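Local coordinates for protein esterase (Uncultured bacterium, PDB 5EGN) that degrades N-acyl homoserine lactones, the signals of bacterial quorum sensing, as an esterase of the alpha/beta hydrolase fold, at residues A[55-61]-A[173-179]; A[157-161]-A[243-249]. The protein carries 2 engineered substitutions. All coordinates share one frame; numbering follows the deposited sequence.

Contact 1 (A[55-61]-A[173-179]); sequences GHGRSDK and SNFPKHV
The side chains of His56 and Phe175 run alongside each other in the same direction, their ring planes inclined at 33° and their centroids 5.3 Å apart, an oblique pairing whose closest atoms are His56 NE2 and Phe175 CE1. Next to the rings a single backbone bond crosses the contact: Gly57 N donates to a lone pair of Asn174 O, in the carbonyl plane, at 2.8 Å. Lys61 reaches across Pro176 obliquely, its CD 3.5 Å from Pro176 CD. Its chain runs extended and then bends at the last bond (chi4 59°), which turns NZ back into its own loop. There NZ donates to Gly57 O at 2.7 Å, from above the carbonyl plane, and to Ser59 O at 2.9 Å, almost in line with the carbonyl bond. The amino group thus braces the His56 to Ser59 type II' turn, while its methylenes face 173-179. At the backbone of Lys61, His178 NE2 donates to Lys61 O at 3.0 Å; the oxygen lies near the ring plane, but the nitrogen stands above the carbonyl plane. Val179 CG2 rests on Gly55 CA at 3.6 Å. Phe28 meets Phe175 edge-to-face, and His56 ND1 is held by Arg54 O. The contact joins the loop between strand 47-51 and helix 68-81 to the start of helix 177-185, while Ser59 and Asp60 lean on strand 9-16.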
loop_
_atom_site.group_PDB
_atom_site.type_symbol
_atom_site.label_atom_id
_atom_site.label_comp_id
_atom_site.label_asym_id
_atom_site.label_seq_id
_atom_site.Cartn_x
_atom_site.Cartn_y
_atom_site.Cartn_z
ATOM N N GLY A 55 10.267 -12.181 -8.084
ATOM C CA GLY A 55 9.161 -13.118 -8.086
ATOM C C GLY A 55 7.930 -12.563 -7.396
ATOM O O GLY A 55 6.910 -13.242 -7.290
ATOM N N HIS A 56 8.026 -11.322 -6.927
ATOM C CA HIS A 56 6.927 -10.690 -6.208
ATOM C C HIS A 56 6.562 -9.332 -6.792
ATOM O O HIS A 56 7.431 -8.576 -7.225
ATOM C CB HIS A 56 7.277 -10.524 -4.727
ATOM C CG HIS A 56 7.507 -11.816 -4.010
ATOM N ND1 HIS A 56 8.683 -12.526 -4.115
ATOM C CD2 HIS A 56 6.711 -12.527 -3.176
ATOM C CE1 HIS A 56 8.604 -13.618 -3.376
ATOM N NE2 HIS A 56 7.417 -13.643 -2.796
ATOM N N GLY A 57 5.265 -9.040 -6.795
ATOM C CA GLY A 57 4.751 -7.728 -7.145
ATOM C C GLY A 57 5.199 -7.159 -8.476
ATOM O O GLY A 57 4.851 -7.676 -9.538
ATOM N N ARG A 58 5.978 -6.086 -8.411
ATOM C CA ARG A 58 6.344 -5.322 -9.596
ATOM C C ARG A 58 7.733 -5.674 -10.117
ATOM O O ARG A 58 8.163 -5.166 -11.153
ATOM C CB ARG A 58 6.270 -3.829 -9.284
ATOM C CG ARG A 58 4.915 -3.388 -8.770
ATOM C CD ARG A 58 4.998 -2.017 -8.135
ATOM N NE ARG A 58 5.315 -2.081 -6.714
ATOM C CZ ARG A 58 4.561 -1.545 -5.762
ATOM N NH1 ARG A 58 3.448 -0.902 -6.084
ATOM N NH2 ARG A 58 4.917 -1.646 -4.490
ATOM N N SER A 59 8.432 -6.539 -9.393
ATOM C CA SER A 59 9.761 -6.974 -9.803
ATOM C C SER A 59 9.676 -8.101 -10.821
ATOM O O SER A 59 8.624 -8.720 -10.985
ATOM C CB SER A 59 10.582 -7.422 -8.591
ATOM O OG SER A 59 10.910 -6.322 -7.763
ATOM N N ASP A 60 10.786 -8.355 -11.507
ATOM C CA ASP A 60 10.866 -9.469 -12.440
ATOM C C ASP A 60 10.637 -10.784 -11.714
ATOM O O ASP A 60 10.915 -10.903 -10.520
ATOM C CB ASP A 60 12.219 -9.495 -13.152
ATOM C CG ASP A 60 12.244 -8.620 -14.386
ATOM O OD1 ASP A 60 11.185 -8.063 -14.744
ATOM O OD2 ASP A 60 13.319 -8.505 -15.008
ATOM N N LYS A 61 10.120 -11.769 -12.438
ATOM C CA LYS A 61 9.822 -13.063 -11.847
ATOM C C LYS A 61 10.430 -14.191 -12.673
ATOM O O LYS A 61 9.716 -14.900 -13.383
ATOM C CB LYS A 61 8.308 -13.241 -11.715
ATOM C CG LYS A 61 7.628 -12.046 -11.066
ATOM C CD LYS A 61 6.123 -12.156 -11.068
ATOM C CE LYS A 61 5.503 -10.967 -10.359
ATOM N NZ LYS A 61 5.896 -9.687 -11.010
ATOM N N SER A 173 -0.313 -12.248 -11.198
ATOM C CA SER A 173 0.357 -11.006 -11.553
ATOM C C SER A 173 1.277 -10.545 -10.428
ATOM O O SER A 173 2.292 -9.897 -10.670
ATOM C CB SER A 173 -0.671 -9.920 -11.871
ATOM O OG SER A 173 -1.805 -10.469 -12.518
ATOM N N ASN A 174 0.909 -10.883 -9.197
ATOM C CA ASN A 174 1.698 -10.515 -8.029
ATOM C C ASN A 174 2.622 -11.646 -7.596
ATOM O O ASN A 174 3.791 -11.425 -7.283
ATOM C CB ASN A 174 0.777 -10.117 -6.873
ATOM C CG ASN A 174 1.531 -9.862 -5.585
ATOM O OD1 ASN A 174 2.146 -8.811 -5.410
ATOM N ND2 ASN A 174 1.478 -10.822 -4.667
ATOM N N PHE A 175 2.085 -12.860 -7.588
ATOM C CA PHE A 175 2.825 -14.024 -7.126
ATOM C C PHE A 175 2.437 -15.247 -7.944
ATOM O O PHE A 175 1.482 -15.946 -7.607
ATOM C CB PHE A 175 2.559 -14.261 -5.639
ATOM C CG PHE A 175 3.352 -15.389 -5.047
ATOM C CD1 PHE A 175 4.716 -15.266 -4.849
ATOM C CD2 PHE A 175 2.729 -16.564 -4.661
ATOM C CE1 PHE A 175 5.449 -16.297 -4.296
ATOM C CE2 PHE A 175 3.456 -17.600 -4.104
ATOM C CZ PHE A 175 4.818 -17.467 -3.921
ATOM N N PRO A 176 3.174 -15.505 -9.033
ATOM C CA PRO A 176 2.875 -16.657 -9.887
ATOM C C PRO A 176 3.299 -17.967 -9.238
ATOM O O PRO A 176 4.103 -17.966 -8.309
ATOM C CB PRO A 176 3.690 -16.377 -11.150
ATOM C CG PRO A 176 4.830 -15.563 -10.681
ATOM C CD PRO A 176 4.329 -14.736 -9.527
ATOM N N LYS A 177 2.756 -19.073 -9.732
ATOM C CA LYS A 177 2.962 -20.379 -9.120
ATOM C C LYS A 177 4.399 -20.879 -9.252
ATOM O O LYS A 177 4.922 -21.558 -8.360
ATOM C CB LYS A 177 1.999 -21.391 -9.739
ATOM C CG LYS A 177 1.946 -22.711 -9.014
ATOM C CD LYS A 177 1.740 -22.529 -7.525
ATOM C CE LYS A 177 2.416 -23.666 -6.783
ATOM N NZ LYS A 177 1.987 -25.002 -7.290
ATOM N N HIS A 178 5.033 -20.534 -10.367
ATOM C CA HIS A 178 6.382 -21.005 -10.648
ATOM C C HIS A 178 7.404 -20.391 -9.696
ATOM O O HIS A 178 8.458 -20.971 -9.454
ATOM C CB HIS A 178 6.768 -20.702 -12.098
ATOM C CG HIS A 178 7.201 -19.287 -12.331
ATOM N ND1 HIS A 178 6.325 -18.292 -12.707
ATOM C CD2 HIS A 178 8.422 -18.707 -12.257
ATOM C CE1 HIS A 178 6.988 -17.157 -12.845
ATOM N NE2 HIS A 178 8.261 -17.381 -12.577
ATOM N N VAL A 179 7.093 -19.214 -9.164
ATOM C CA VAL A 179 7.960 -18.586 -8.177
ATOM C C VAL A 179 7.896 -19.366 -6.870
ATOM O O VAL A 179 8.923 -19.610 -6.232
ATOM C CB VAL A 179 7.581 -17.116 -7.934
ATOM C CG1 VAL A 179 8.339 -16.556 -6.740
ATOM C CG2 VAL A 179 7.873 -16.296 -9.172
#

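Contact 2 (A[157-161]-A[243-249]); sequences ERPEI and FYQLERP
Arg158 lies against the backbone at the end of helix 244-247, where the helical insert between strands 110-116 and 206-211 meets the loop that follows strand 233-237 of the alpha/beta hydrolase fold. CG stands anti to the carbonyl carbon (chi1 -48°); from CB the chain extends through CG to NE along 243-249, and CD is the first atom to arrive, 3.8 Å from Glu247 O. NE then comes within 3.2 Å of that same oxygen, but the angle is poor and the pair is not a hydrogen bond: Glu247 O sits over one face of the guanidinium, offset toward its rim. Over that group also lies Pro249 CD, 4.0 Å from CZ. At the tip NH1 passes 3.6 Å from Leu246 O, yet its stronger polar partner lies outside both segments: Glu160 of the second subunit, in a salt bridge that the subunits form reciprocally. A leucine here would probably leave that Glu160 without its cationic mate and uncover the carbonyl of Glu247.

Deeper in, Ile161 completes the joint. Its CD1 fits against the Leu246 and Glu247 backbone and also meets Leu246 CB at 4.0 Å, while its other branch, CG2, stands 4.2 Å from Phe243 CD2. Met165, one turn further along helix 159-168, adds to this apolar patch beside Phe243 and Leu246. Glu247 CG lies 3.9 Å from Ile161 CD1, and the carboxylate beyond it is gripped by outside partners: OE2 by Ser151 and Ser154, OE1 by Gly241 N. OE1 accepts additionally, with its anti lone pair, from Phe243 N at 3.2 Å, the N-H pointing at it with an angle of 153°.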
loop_
_atom_site.group_PDB
_atom_site.type_symbol
_atom_site.label_atom_id
_atom_site.label_comp_id
_atom_site.label_asym_id
_atom_site.label_seq_id
_atom_site.Cartn_x
_atom_site.Cartn_y
_atom_site.Cartn_z
ATOM N N GLU A 157 -11.601 -7.847 14.276
ATOM C CA GLU A 157 -11.637 -6.419 13.979
ATOM C C GLU A 157 -11.092 -6.055 12.594
ATOM O O GLU A 157 -11.511 -5.058 12.009
ATOM C CB GLU A 157 -10.871 -5.645 15.057
ATOM C CG GLU A 157 -11.466 -5.781 16.455
ATOM C CD GLU A 157 -10.718 -4.973 17.501
ATOM O OE1 GLU A 157 -9.674 -4.379 17.164
ATOM O OE2 GLU A 157 -11.179 -4.931 18.662
ATOM N N ARG A 158 -10.164 -6.855 12.070
ATOM C CA ARG A 158 -9.566 -6.567 10.764
ATOM C C ARG A 158 -9.505 -7.791 9.843
ATOM O O ARG A 158 -8.426 -8.329 9.600
ATOM C CB ARG A 158 -8.152 -5.998 10.938
ATOM C CG ARG A 158 -8.033 -4.877 11.961
ATOM C CD ARG A 158 -6.687 -4.174 11.866
ATOM N NE ARG A 158 -6.492 -3.217 12.951
ATOM C CZ ARG A 158 -5.928 -2.022 12.807
ATOM N NH1 ARG A 158 -5.504 -1.625 11.614
ATOM N NH2 ARG A 158 -5.791 -1.219 13.853
ATOM N N PRO A 159 -10.664 -8.230 9.320
ATOM C CA PRO A 159 -10.720 -9.376 8.398
ATOM C C PRO A 159 -10.071 -9.083 7.039
ATOM O O PRO A 159 -9.673 -10.002 6.300
ATOM C CB PRO A 159 -12.226 -9.622 8.241
ATOM C CG PRO A 159 -12.858 -8.305 8.543
ATOM C CD PRO A 159 -12.002 -7.683 9.603
ATOM N N GLU A 160 -9.957 -7.796 6.725
ATOM C CA GLU A 160 -9.371 -7.350 5.466
ATOM C C GLU A 160 -7.915 -7.792 5.315
ATOM O O GLU A 160 -7.402 -7.892 4.198
ATOM C CB GLU A 160 -9.465 -5.828 5.345
ATOM C CG GLU A 160 -8.662 -5.060 6.387
ATOM C CD GLU A 160 -9.486 -4.671 7.599
ATOM O OE1 GLU A 160 -10.613 -5.187 7.749
ATOM O OE2 GLU A 160 -9.008 -3.839 8.397
ATOM N N ILE A 161 -7.252 -8.052 6.439
ATOM C CA ILE A 161 -5.867 -8.510 6.430
ATOM C C ILE A 161 -5.757 -9.917 5.841
ATOM O O ILE A 161 -5.031 -10.142 4.869
ATOM C CB ILE A 161 -5.263 -8.497 7.850
ATOM C CG1 ILE A 161 -5.234 -7.072 8.404
ATOM C CG2 ILE A 161 -3.867 -9.099 7.841
ATOM C CD1 ILE A 161 -4.660 -6.968 9.802
ATOM N N PHE A 243 1.533 -10.577 11.045
ATOM C CA PHE A 243 1.627 -9.249 10.452
ATOM C C PHE A 243 1.381 -8.126 11.455
ATOM O O PHE A 243 0.365 -7.439 11.391
ATOM C CB PHE A 243 0.643 -9.134 9.288
ATOM C CG PHE A 243 0.657 -10.322 8.369
ATOM C CD1 PHE A 243 1.629 -10.449 7.391
ATOM C CD2 PHE A 243 -0.302 -11.315 8.487
ATOM C CE1 PHE A 243 1.642 -11.543 6.545
ATOM C CE2 PHE A 243 -0.293 -12.410 7.645
ATOM C CZ PHE A 243 0.681 -12.525 6.675
ATOM N N TYR A 244 2.330 -7.939 12.368
ATOM C CA TYR A 244 2.254 -6.885 13.374
ATOM C C TYR A 244 2.101 -5.501 12.741
ATOM O O TYR A 244 1.409 -4.637 13.280
ATOM C CB TYR A 244 3.502 -6.921 14.263
ATOM C CG TYR A 244 3.414 -6.089 15.525
ATOM C CD1 TYR A 244 2.188 -5.690 16.042
ATOM C CD2 TYR A 244 4.565 -5.701 16.201
ATOM C CE1 TYR A 244 2.111 -4.929 17.194
ATOM C CE2 TYR A 244 4.497 -4.941 17.351
ATOM C CZ TYR A 244 3.270 -4.559 17.844
ATOM O OH TYR A 244 3.201 -3.802 18.992
ATOM N N GLN A 245 2.738 -5.297 11.591
ATOM C CA GLN A 245 2.723 -3.990 10.942
ATOM C C GLN A 245 1.350 -3.661 10.361
ATOM O O GLN A 245 1.062 -2.506 10.050
ATOM C CB GLN A 245 3.789 -3.916 9.843
ATOM C CG GLN A 245 3.422 -4.612 8.542
ATOM C CD GLN A 245 3.799 -6.079 8.532
ATOM O OE1 GLN A 245 3.414 -6.837 9.419
ATOM N NE2 GLN A 245 4.565 -6.484 7.526
ATOM N N LEU A 246 0.503 -4.676 10.222
ATOM C CA LEU A 246 -0.854 -4.474 9.721
ATOM C C LEU A 246 -1.905 -4.657 10.814
ATOM O O LEU A 246 -2.927 -3.971 10.822
ATOM C CB LEU A 246 -1.149 -5.427 8.562
ATOM C CG LEU A 246 -0.641 -5.011 7.181
ATOM C CD1 LEU A 246 -1.113 -6.000 6.128
ATOM C CD2 LEU A 246 -1.104 -3.603 6.846
ATOM N N GLU A 247 -1.653 -5.587 11.729
ATOM C CA GLU A 247 -2.607 -5.897 12.790
ATOM C C GLU A 247 -2.689 -4.770 13.819
ATOM O O GLU A 247 -3.781 -4.374 14.231
ATOM C CB GLU A 247 -2.238 -7.219 13.467
ATOM C CG GLU A 247 -2.374 -8.428 12.543
ATOM C CD GLU A 247 -2.082 -9.739 13.244
ATOM O OE1 GLU A 247 -1.149 -10.449 12.810
ATOM O OE2 GLU A 247 -2.792 -10.067 14.218
ATOM N N ARG A 248 -1.535 -4.263 14.239
ATOM C CA ARG A 248 -1.482 -3.106 15.130
ATOM C C ARG A 248 -0.398 -2.137 14.662
ATOM O O ARG A 248 0.639 -2.005 15.309
ATOM C CB ARG A 248 -1.218 -3.536 16.577
ATOM C CG ARG A 248 -2.189 -4.580 17.111
ATOM C CD ARG A 248 -2.029 -4.788 18.609
ATOM N NE ARG A 248 -2.473 -3.623 19.368
ATOM C CZ ARG A 248 -3.739 -3.385 19.696
ATOM N NH1 ARG A 248 -4.692 -4.231 19.328
ATOM N NH2 ARG A 248 -4.054 -2.300 20.390
ATOM N N PRO A 249 -0.643 -1.450 13.532
ATOM C CA PRO A 249 0.352 -0.637 12.820
ATOM C C PRO A 249 1.044 0.435 13.666
ATOM O O PRO A 249 2.269 0.536 13.616
ATOM C CB PRO A 249 -0.471 0.016 11.706
ATOM C CG PRO A 249 -1.610 -0.914 11.488
ATOM C CD PRO A 249 -1.951 -1.423 12.853
#

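Contacts 1 and 2 do not touch: their centres are 23 Å apart and their nearest atoms about 11 Å. They are neighbours along the chain, because 157-161 and 173-179 lie on or just before consecutive helices, 159-168 and 177-185, of one helical insert. Each contact ties a different part of that insert to a different part of the main domain, contact 1 to the loop after strand 47-51 and contact 2 to the region after strand 233-237. The side chain of Phe243 in contact 2 approaches, without touching, the Gly-x-Ser-x-Gly segment that is probably the nucleophile elbow. Both contacts also reach the second subunit.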